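Local coordinates for protein adhesin (Streptococcus sanguinis SK1 = NCTC 7863, PDB 6VT2) that probably mediates bacterial adhesion by binding sialylated glycans through two tandem Siglec-like modules, each joined to a calcium-bearing partner domain, at residues Gly233-Val238 against Asn275-Thr280; Ala157-Ala162 against Val180-Pro185. One frame throughout, in Å; residues are numbered along the deposited sequence.

Interaction 1: Gly233-Val238 against Asn275-Thr280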
loop_
_atom_site.group_PDB
_atom_site.type_symbol
_atom_site.label_atom_id
_atom_site.label_comp_id
_atom_site.label_asym_id
_atom_site.label_seq_id
_atom_site.Cartn_x
_atom_site.Cartn_y
_atom_site.Cartn_z
ATOM N N GLY A 233 -1.493 -12.005 2.937
ATOM C CA GLY A 233 -0.740 -11.024 2.223
ATOM C C GLY A 233 0.739 -11.289 2.200
ATOM O O GLY A 233 1.481 -10.437 1.675
ATOM N N LYS A 234 1.187 -12.448 2.719
ATOM C CA LYS A 234 2.604 -12.741 2.826
ATOM C C LYS A 234 2.886 -14.169 2.389
ATOM O O LYS A 234 2.252 -15.117 2.868
ATOM C CB LYS A 234 3.083 -12.513 4.256
ATOM C CG LYS A 234 4.441 -13.014 4.560
ATOM C CD LYS A 234 5.521 -12.327 3.702
ATOM C CE LYS A 234 6.895 -12.774 4.147
ATOM N NZ LYS A 234 7.942 -12.438 3.166
ATOM N N ILE A 235 3.829 -14.311 1.472
ATOM C CA ILE A 235 4.411 -15.597 1.123
ATOM C C ILE A 235 5.873 -15.576 1.497
ATOM O O ILE A 235 6.585 -14.590 1.253
ATOM C CB ILE A 235 4.193 -15.887 -0.378
ATOM C CG1 ILE A 235 2.691 -16.120 -0.588
ATOM C CG2 ILE A 235 5.070 -16.976 -0.865
ATOM C CD1 ILE A 235 2.353 -16.215 -2.080
ATOM N N THR A 236 6.304 -16.682 2.092
ATOM C CA THR A 236 7.671 -16.844 2.542
ATOM C C THR A 236 8.493 -17.711 1.620
ATOM O O THR A 236 9.719 -17.604 1.651
ATOM C CB THR A 236 7.738 -17.446 3.945
ATOM O OG1 THR A 236 7.177 -18.765 3.982
ATOM C CG2 THR A 236 6.976 -16.528 4.894
ATOM N N ASN A 237 7.882 -18.568 0.796
ATOM C CA ASN A 237 8.682 -19.447 -0.033
ATOM C C ASN A 237 7.876 -19.822 -1.246
ATOM O O ASN A 237 6.688 -20.104 -1.104
ATOM C CB ASN A 237 9.079 -20.703 0.724
ATOM C CG ASN A 237 9.815 -21.681 -0.140
ATOM O OD1 ASN A 237 9.216 -22.585 -0.727
ATOM N ND2 ASN A 237 11.113 -21.497 -0.249
ATOM N N VAL A 238 8.551 -19.892 -2.404
ATOM C CA VAL A 238 8.032 -20.461 -3.643
ATOM C C VAL A 238 8.972 -21.577 -4.039
ATOM O O VAL A 238 10.197 -21.374 -4.108
ATOM C CB VAL A 238 7.908 -19.398 -4.736
ATOM C CG1 VAL A 238 7.525 -20.036 -6.053
ATOM C CG2 VAL A 238 6.966 -18.328 -4.305
ATOM N N ASN A 275 -1.703 -6.976 -5.382
ATOM C CA ASN A 275 -0.261 -6.797 -5.576
ATOM C C ASN A 275 0.435 -8.122 -5.282
ATOM O O ASN A 275 1.064 -8.311 -4.225
ATOM C CB ASN A 275 0.258 -5.680 -4.674
ATOM C CG ASN A 275 -0.311 -4.321 -5.066
ATOM O OD1 ASN A 275 -1.181 -3.748 -4.364
ATOM N ND2 ASN A 275 0.103 -3.839 -6.217
ATOM N N PRO A 276 0.313 -9.080 -6.181
ATOM C CA PRO A 276 0.825 -10.416 -5.912
ATOM C C PRO A 276 2.340 -10.482 -5.933
ATOM O O PRO A 276 3.050 -9.620 -6.475
ATOM C CB PRO A 276 0.255 -11.247 -7.048
ATOM C CG PRO A 276 0.125 -10.236 -8.196
ATOM C CD PRO A 276 -0.301 -8.977 -7.512
ATOM N N LEU A 277 2.829 -11.554 -5.335
ATOM C CA LEU A 277 4.224 -11.895 -5.471
ATOM C C LEU A 277 4.483 -12.389 -6.888
ATOM O O LEU A 277 3.748 -13.235 -7.407
ATOM C CB LEU A 277 4.555 -12.980 -4.493
ATOM C CG LEU A 277 6.000 -13.437 -4.411
ATOM C CD1 LEU A 277 6.865 -12.323 -3.915
ATOM C CD2 LEU A 277 6.122 -14.656 -3.549
ATOM N N VAL A 278 5.586 -11.962 -7.469
ATOM C CA VAL A 278 5.842 -12.247 -8.880
ATOM C C VAL A 278 7.168 -12.967 -8.949
ATOM O O VAL A 278 8.185 -12.445 -8.481
ATOM C CB VAL A 278 5.894 -10.975 -9.731
ATOM C CG1 VAL A 278 6.212 -11.294 -11.213
ATOM C CG2 VAL A 278 4.570 -10.211 -9.683
ATOM N N THR A 279 7.164 -14.142 -9.566
ATOM C CA THR A 279 8.368 -14.894 -9.911
ATOM C C THR A 279 8.531 -14.717 -11.428
ATOM O O THR A 279 7.574 -14.937 -12.181
ATOM C CB THR A 279 8.265 -16.377 -9.587
ATOM O OG1 THR A 279 8.088 -16.588 -8.159
ATOM C CG2 THR A 279 9.519 -17.090 -10.049
ATOM N N THR A 280 9.696 -14.272 -11.865
ATOM C CA THR A 280 9.990 -14.134 -13.292
ATOM C C THR A 280 10.956 -15.221 -13.686
ATOM O O THR A 280 11.965 -15.440 -13.016
ATOM C CB THR A 280 10.580 -12.789 -13.592
ATOM O OG1 THR A 280 9.599 -11.784 -13.279
ATOM C CG2 THR A 280 10.882 -12.632 -15.067
#

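Interaction 2: Ala157-Ala162 against Val180-Pro185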
loop_
_atom_site.group_PDB
_atom_site.type_symbol
_atom_site.label_atom_id
_atom_site.label_comp_id
_atom_site.label_asym_id
_atom_site.label_seq_id
_atom_site.Cartn_x
_atom_site.Cartn_y
_atom_site.Cartn_z
ATOM N N ALA A 157 2.224 -3.719 15.274
ATOM C CA ALA A 157 2.490 -2.875 14.121
ATOM C C ALA A 157 1.207 -2.533 13.392
ATOM O O ALA A 157 1.031 -1.410 12.897
ATOM C CB ALA A 157 3.461 -3.588 13.191
ATOM N N ALA A 158 0.301 -3.505 13.281
ATOM C CA ALA A 158 -0.952 -3.249 12.585
ATOM C C ALA A 158 -1.865 -2.323 13.408
ATOM O O ALA A 158 -2.636 -1.535 12.852
ATOM C CB ALA A 158 -1.681 -4.552 12.301
ATOM N N VAL A 159 -1.792 -2.369 14.728
ATOM C CA VAL A 159 -2.586 -1.463 15.603
ATOM C C VAL A 159 -2.014 -0.055 15.508
ATOM O O VAL A 159 -2.780 0.811 15.265
ATOM C CB VAL A 159 -2.669 -1.981 17.043
ATOM C CG1 VAL A 159 -3.343 -0.961 17.930
ATOM C CG2 VAL A 159 -3.444 -3.293 17.119
ATOM N N LYS A 160 -0.705 0.090 15.546
ATOM C CA LYS A 160 -0.045 1.412 15.471
ATOM C C LYS A 160 -0.344 1.992 14.085
ATOM O O LYS A 160 -0.655 3.150 13.977
ATOM C CB LYS A 160 1.454 1.298 15.734
ATOM C CG LYS A 160 1.889 1.156 17.176
ATOM C CD LYS A 160 3.219 1.786 17.454
ATOM C CE LYS A 160 4.302 0.816 17.828
ATOM N NZ LYS A 160 4.941 1.157 19.132
ATOM N N SER A 161 -0.312 1.177 13.048
ATOM C CA SER A 161 -0.558 1.627 11.656
ATOM C C SER A 161 -1.984 2.148 11.502
ATOM O O SER A 161 -2.177 3.139 10.860
ATOM C CB SER A 161 -0.258 0.552 10.651
ATOM O OG SER A 161 -1.094 0.660 9.517
ATOM N N ALA A 162 -2.963 1.555 12.165
ATOM C CA ALA A 162 -4.370 1.987 12.053
ATOM C C ALA A 162 -4.669 3.138 13.025
ATOM O O ALA A 162 -5.734 3.594 13.006
ATOM C CB ALA A 162 -5.296 0.861 12.319
ATOM N N VAL A 180 -5.196 -6.987 22.567
ATOM C CA VAL A 180 -4.276 -5.873 22.594
ATOM C C VAL A 180 -4.676 -4.939 23.717
ATOM O O VAL A 180 -5.837 -4.541 23.826
ATOM C CB VAL A 180 -4.271 -5.138 21.260
ATOM C CG1 VAL A 180 -3.465 -3.796 21.417
ATOM C CG2 VAL A 180 -3.643 -5.987 20.196
ATOM N N THR A 181 -3.721 -4.585 24.528
ATOM C CA THR A 181 -3.927 -3.576 25.556
ATOM C C THR A 181 -3.124 -2.354 25.173
ATOM O O THR A 181 -1.906 -2.434 25.022
ATOM C CB THR A 181 -3.484 -4.091 26.909
ATOM O OG1 THR A 181 -4.283 -5.189 27.282
ATOM C CG2 THR A 181 -3.660 -2.970 27.983
ATOM N N ILE A 182 -3.772 -1.209 25.009
ATOM C CA ILE A 182 -3.104 0.075 24.695
ATOM C C ILE A 182 -3.071 0.811 26.017
ATOM O O ILE A 182 -4.080 0.901 26.597
ATOM C CB ILE A 182 -3.887 0.848 23.627
ATOM C CG1 ILE A 182 -4.041 -0.007 22.363
ATOM C CG2 ILE A 182 -3.262 2.223 23.324
ATOM C CD1 ILE A 182 -4.941 0.563 21.312
ATOM N N THR A 183 -1.920 1.216 26.489
ATOM C CA THR A 183 -1.828 1.933 27.757
ATOM C C THR A 183 -1.485 3.361 27.404
ATOM O O THR A 183 -0.480 3.594 26.856
ATOM C CB THR A 183 -0.805 1.326 28.706
ATOM O OG1 THR A 183 -1.197 -0.013 28.964
ATOM C CG2 THR A 183 -0.704 2.031 30.034
ATOM N N TYR A 184 -2.367 4.274 27.728
ATOM C CA TYR A 184 -2.111 5.684 27.492
ATOM C C TYR A 184 -1.143 6.121 28.546
ATOM O O TYR A 184 -0.891 5.590 29.551
ATOM C CB TYR A 184 -3.422 6.441 27.541
ATOM C CG TYR A 184 -4.252 5.967 26.417
ATOM C CD1 TYR A 184 -3.811 6.022 25.120
ATOM C CD2 TYR A 184 -5.429 5.357 26.708
ATOM C CE1 TYR A 184 -4.563 5.490 24.108
ATOM C CE2 TYR A 184 -6.219 4.884 25.701
ATOM C CZ TYR A 184 -5.787 4.936 24.404
ATOM O OH TYR A 184 -6.555 4.443 23.415
ATOM N N PRO A 185 -0.402 7.390 28.375
ATOM C CA PRO A 185 0.600 7.916 29.324
ATOM C C PRO A 185 0.114 8.079 30.746
ATOM O O PRO A 185 0.900 8.050 31.689
ATOM C CB PRO A 185 0.968 9.280 28.711
ATOM C CG PRO A 185 0.585 9.221 27.307
ATOM C CD PRO A 185 -0.509 8.190 27.163
#

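Interaction 1: Gly233-Val238 against Asn275-Thr280
Leu277 projects from strand 277-283 into the interior between the two facing sheets of a Siglec-like beta sandwich, where it meets Ile235 and Val238 of strand 235-239. The axes of the short strand pieces 235-238 and 277-280 pass 9.9 Å apart at 21°, too far for backbone pairing and right for sheets stacked face to face; the two pieces run in the same general direction. With 62 Å² of its surface hidden, Leu277 is the main contributor, and a single methyl does the work. CG stands anti to the backbone N (chi1 -177°), which carries the branch off the strand; chi2, at 65°, turns CD1 back and makes CD2 the far, extended methyl. CD2 points at two methyls of the opposite strand together and touches each in turn. It is 3.7 Å from Ile235 CG2, the two side chains running askew to each other, and also touches the root of that branch, Ile235 CB, at 3.9 Å. It sits 3.8 Å from Val238 CG2, the two side chains passing alongside in opposed directions. Ile235 and Val238 can both face the core although three positions apart because a classic beta bulge intervenes: Thr236 and Asn237 share Thr304 as their partner on the neighbouring strand 296-305. Phe228 of strand 222-229 packs against Ile235, Val238 and Thr279, adding to the apolar surroundings. Thr279 extends the contact past Leu277, its hydroxyl hydrogen-bonded to Thr262, while the same OG1 lies 4.1 Å from Val238 CG1.

Interaction 2: Ala157-Ala162 against Val180-Pro185
Val159 O receives two N-H groups, a hydrogen bond from Asn163 ND2 and a weak one from Ala162 N at 3.2 Å, so the backbone of Val159 is held by residues three and four positions further on. The rest of that residue serves the core: of the 102 Å² buried between the segments, Val159 supplies 54 Å², and every close approach across the contact is methyl to methyl. Its two branches divide the work. CG1, anti to the backbone N (chi1 174°), comes within 4.0 Å of Ile182 CD1, the two side chains crossing at a slant. CG2, beside the backbone N, meets Val180 CG2 tip to tip at 4.1 Å. Val180 and Ile182 stand two positions apart on strand 180-183 and therefore present the same face; the extended end of Ile182 (chi2 172°) carries CD1 out toward the helix. The spacings are at ordinary van der Waals distance, which points to an unstrained fit, and the nearest CA atoms, those of Val159 and Val180, are 8.4 Å apart. This is helix-on-sheet packing in the atypical Rib domain: helix 149-162 lies over one face of a three-stranded antiparallel sheet in which strand 180-183 is central, and Val159 also touches Tyr172 of strand 171-174 and Ile192 of strand 189-192.

Interactions 1 and 2 belong to successive domains: interaction 2 to the Rib-type domain, interaction 1 to the second Siglec-like module that follows it. Their centres are 28 Å apart and their nearest atoms about 12 Å, so neither touches the other. One is sheet against sheet, the other helix against sheet. Each has a calcium ion close by, about 7 Å from the side chain of Ile235 and about 8 Å from that of Ile182. None of the touching residues binds a metal or lines a glycan pocket, although the chain between the segments of interaction 1 contributes Leu244, Ala245, Ser248, Thr249 and Thr252 to the second glycan pocket.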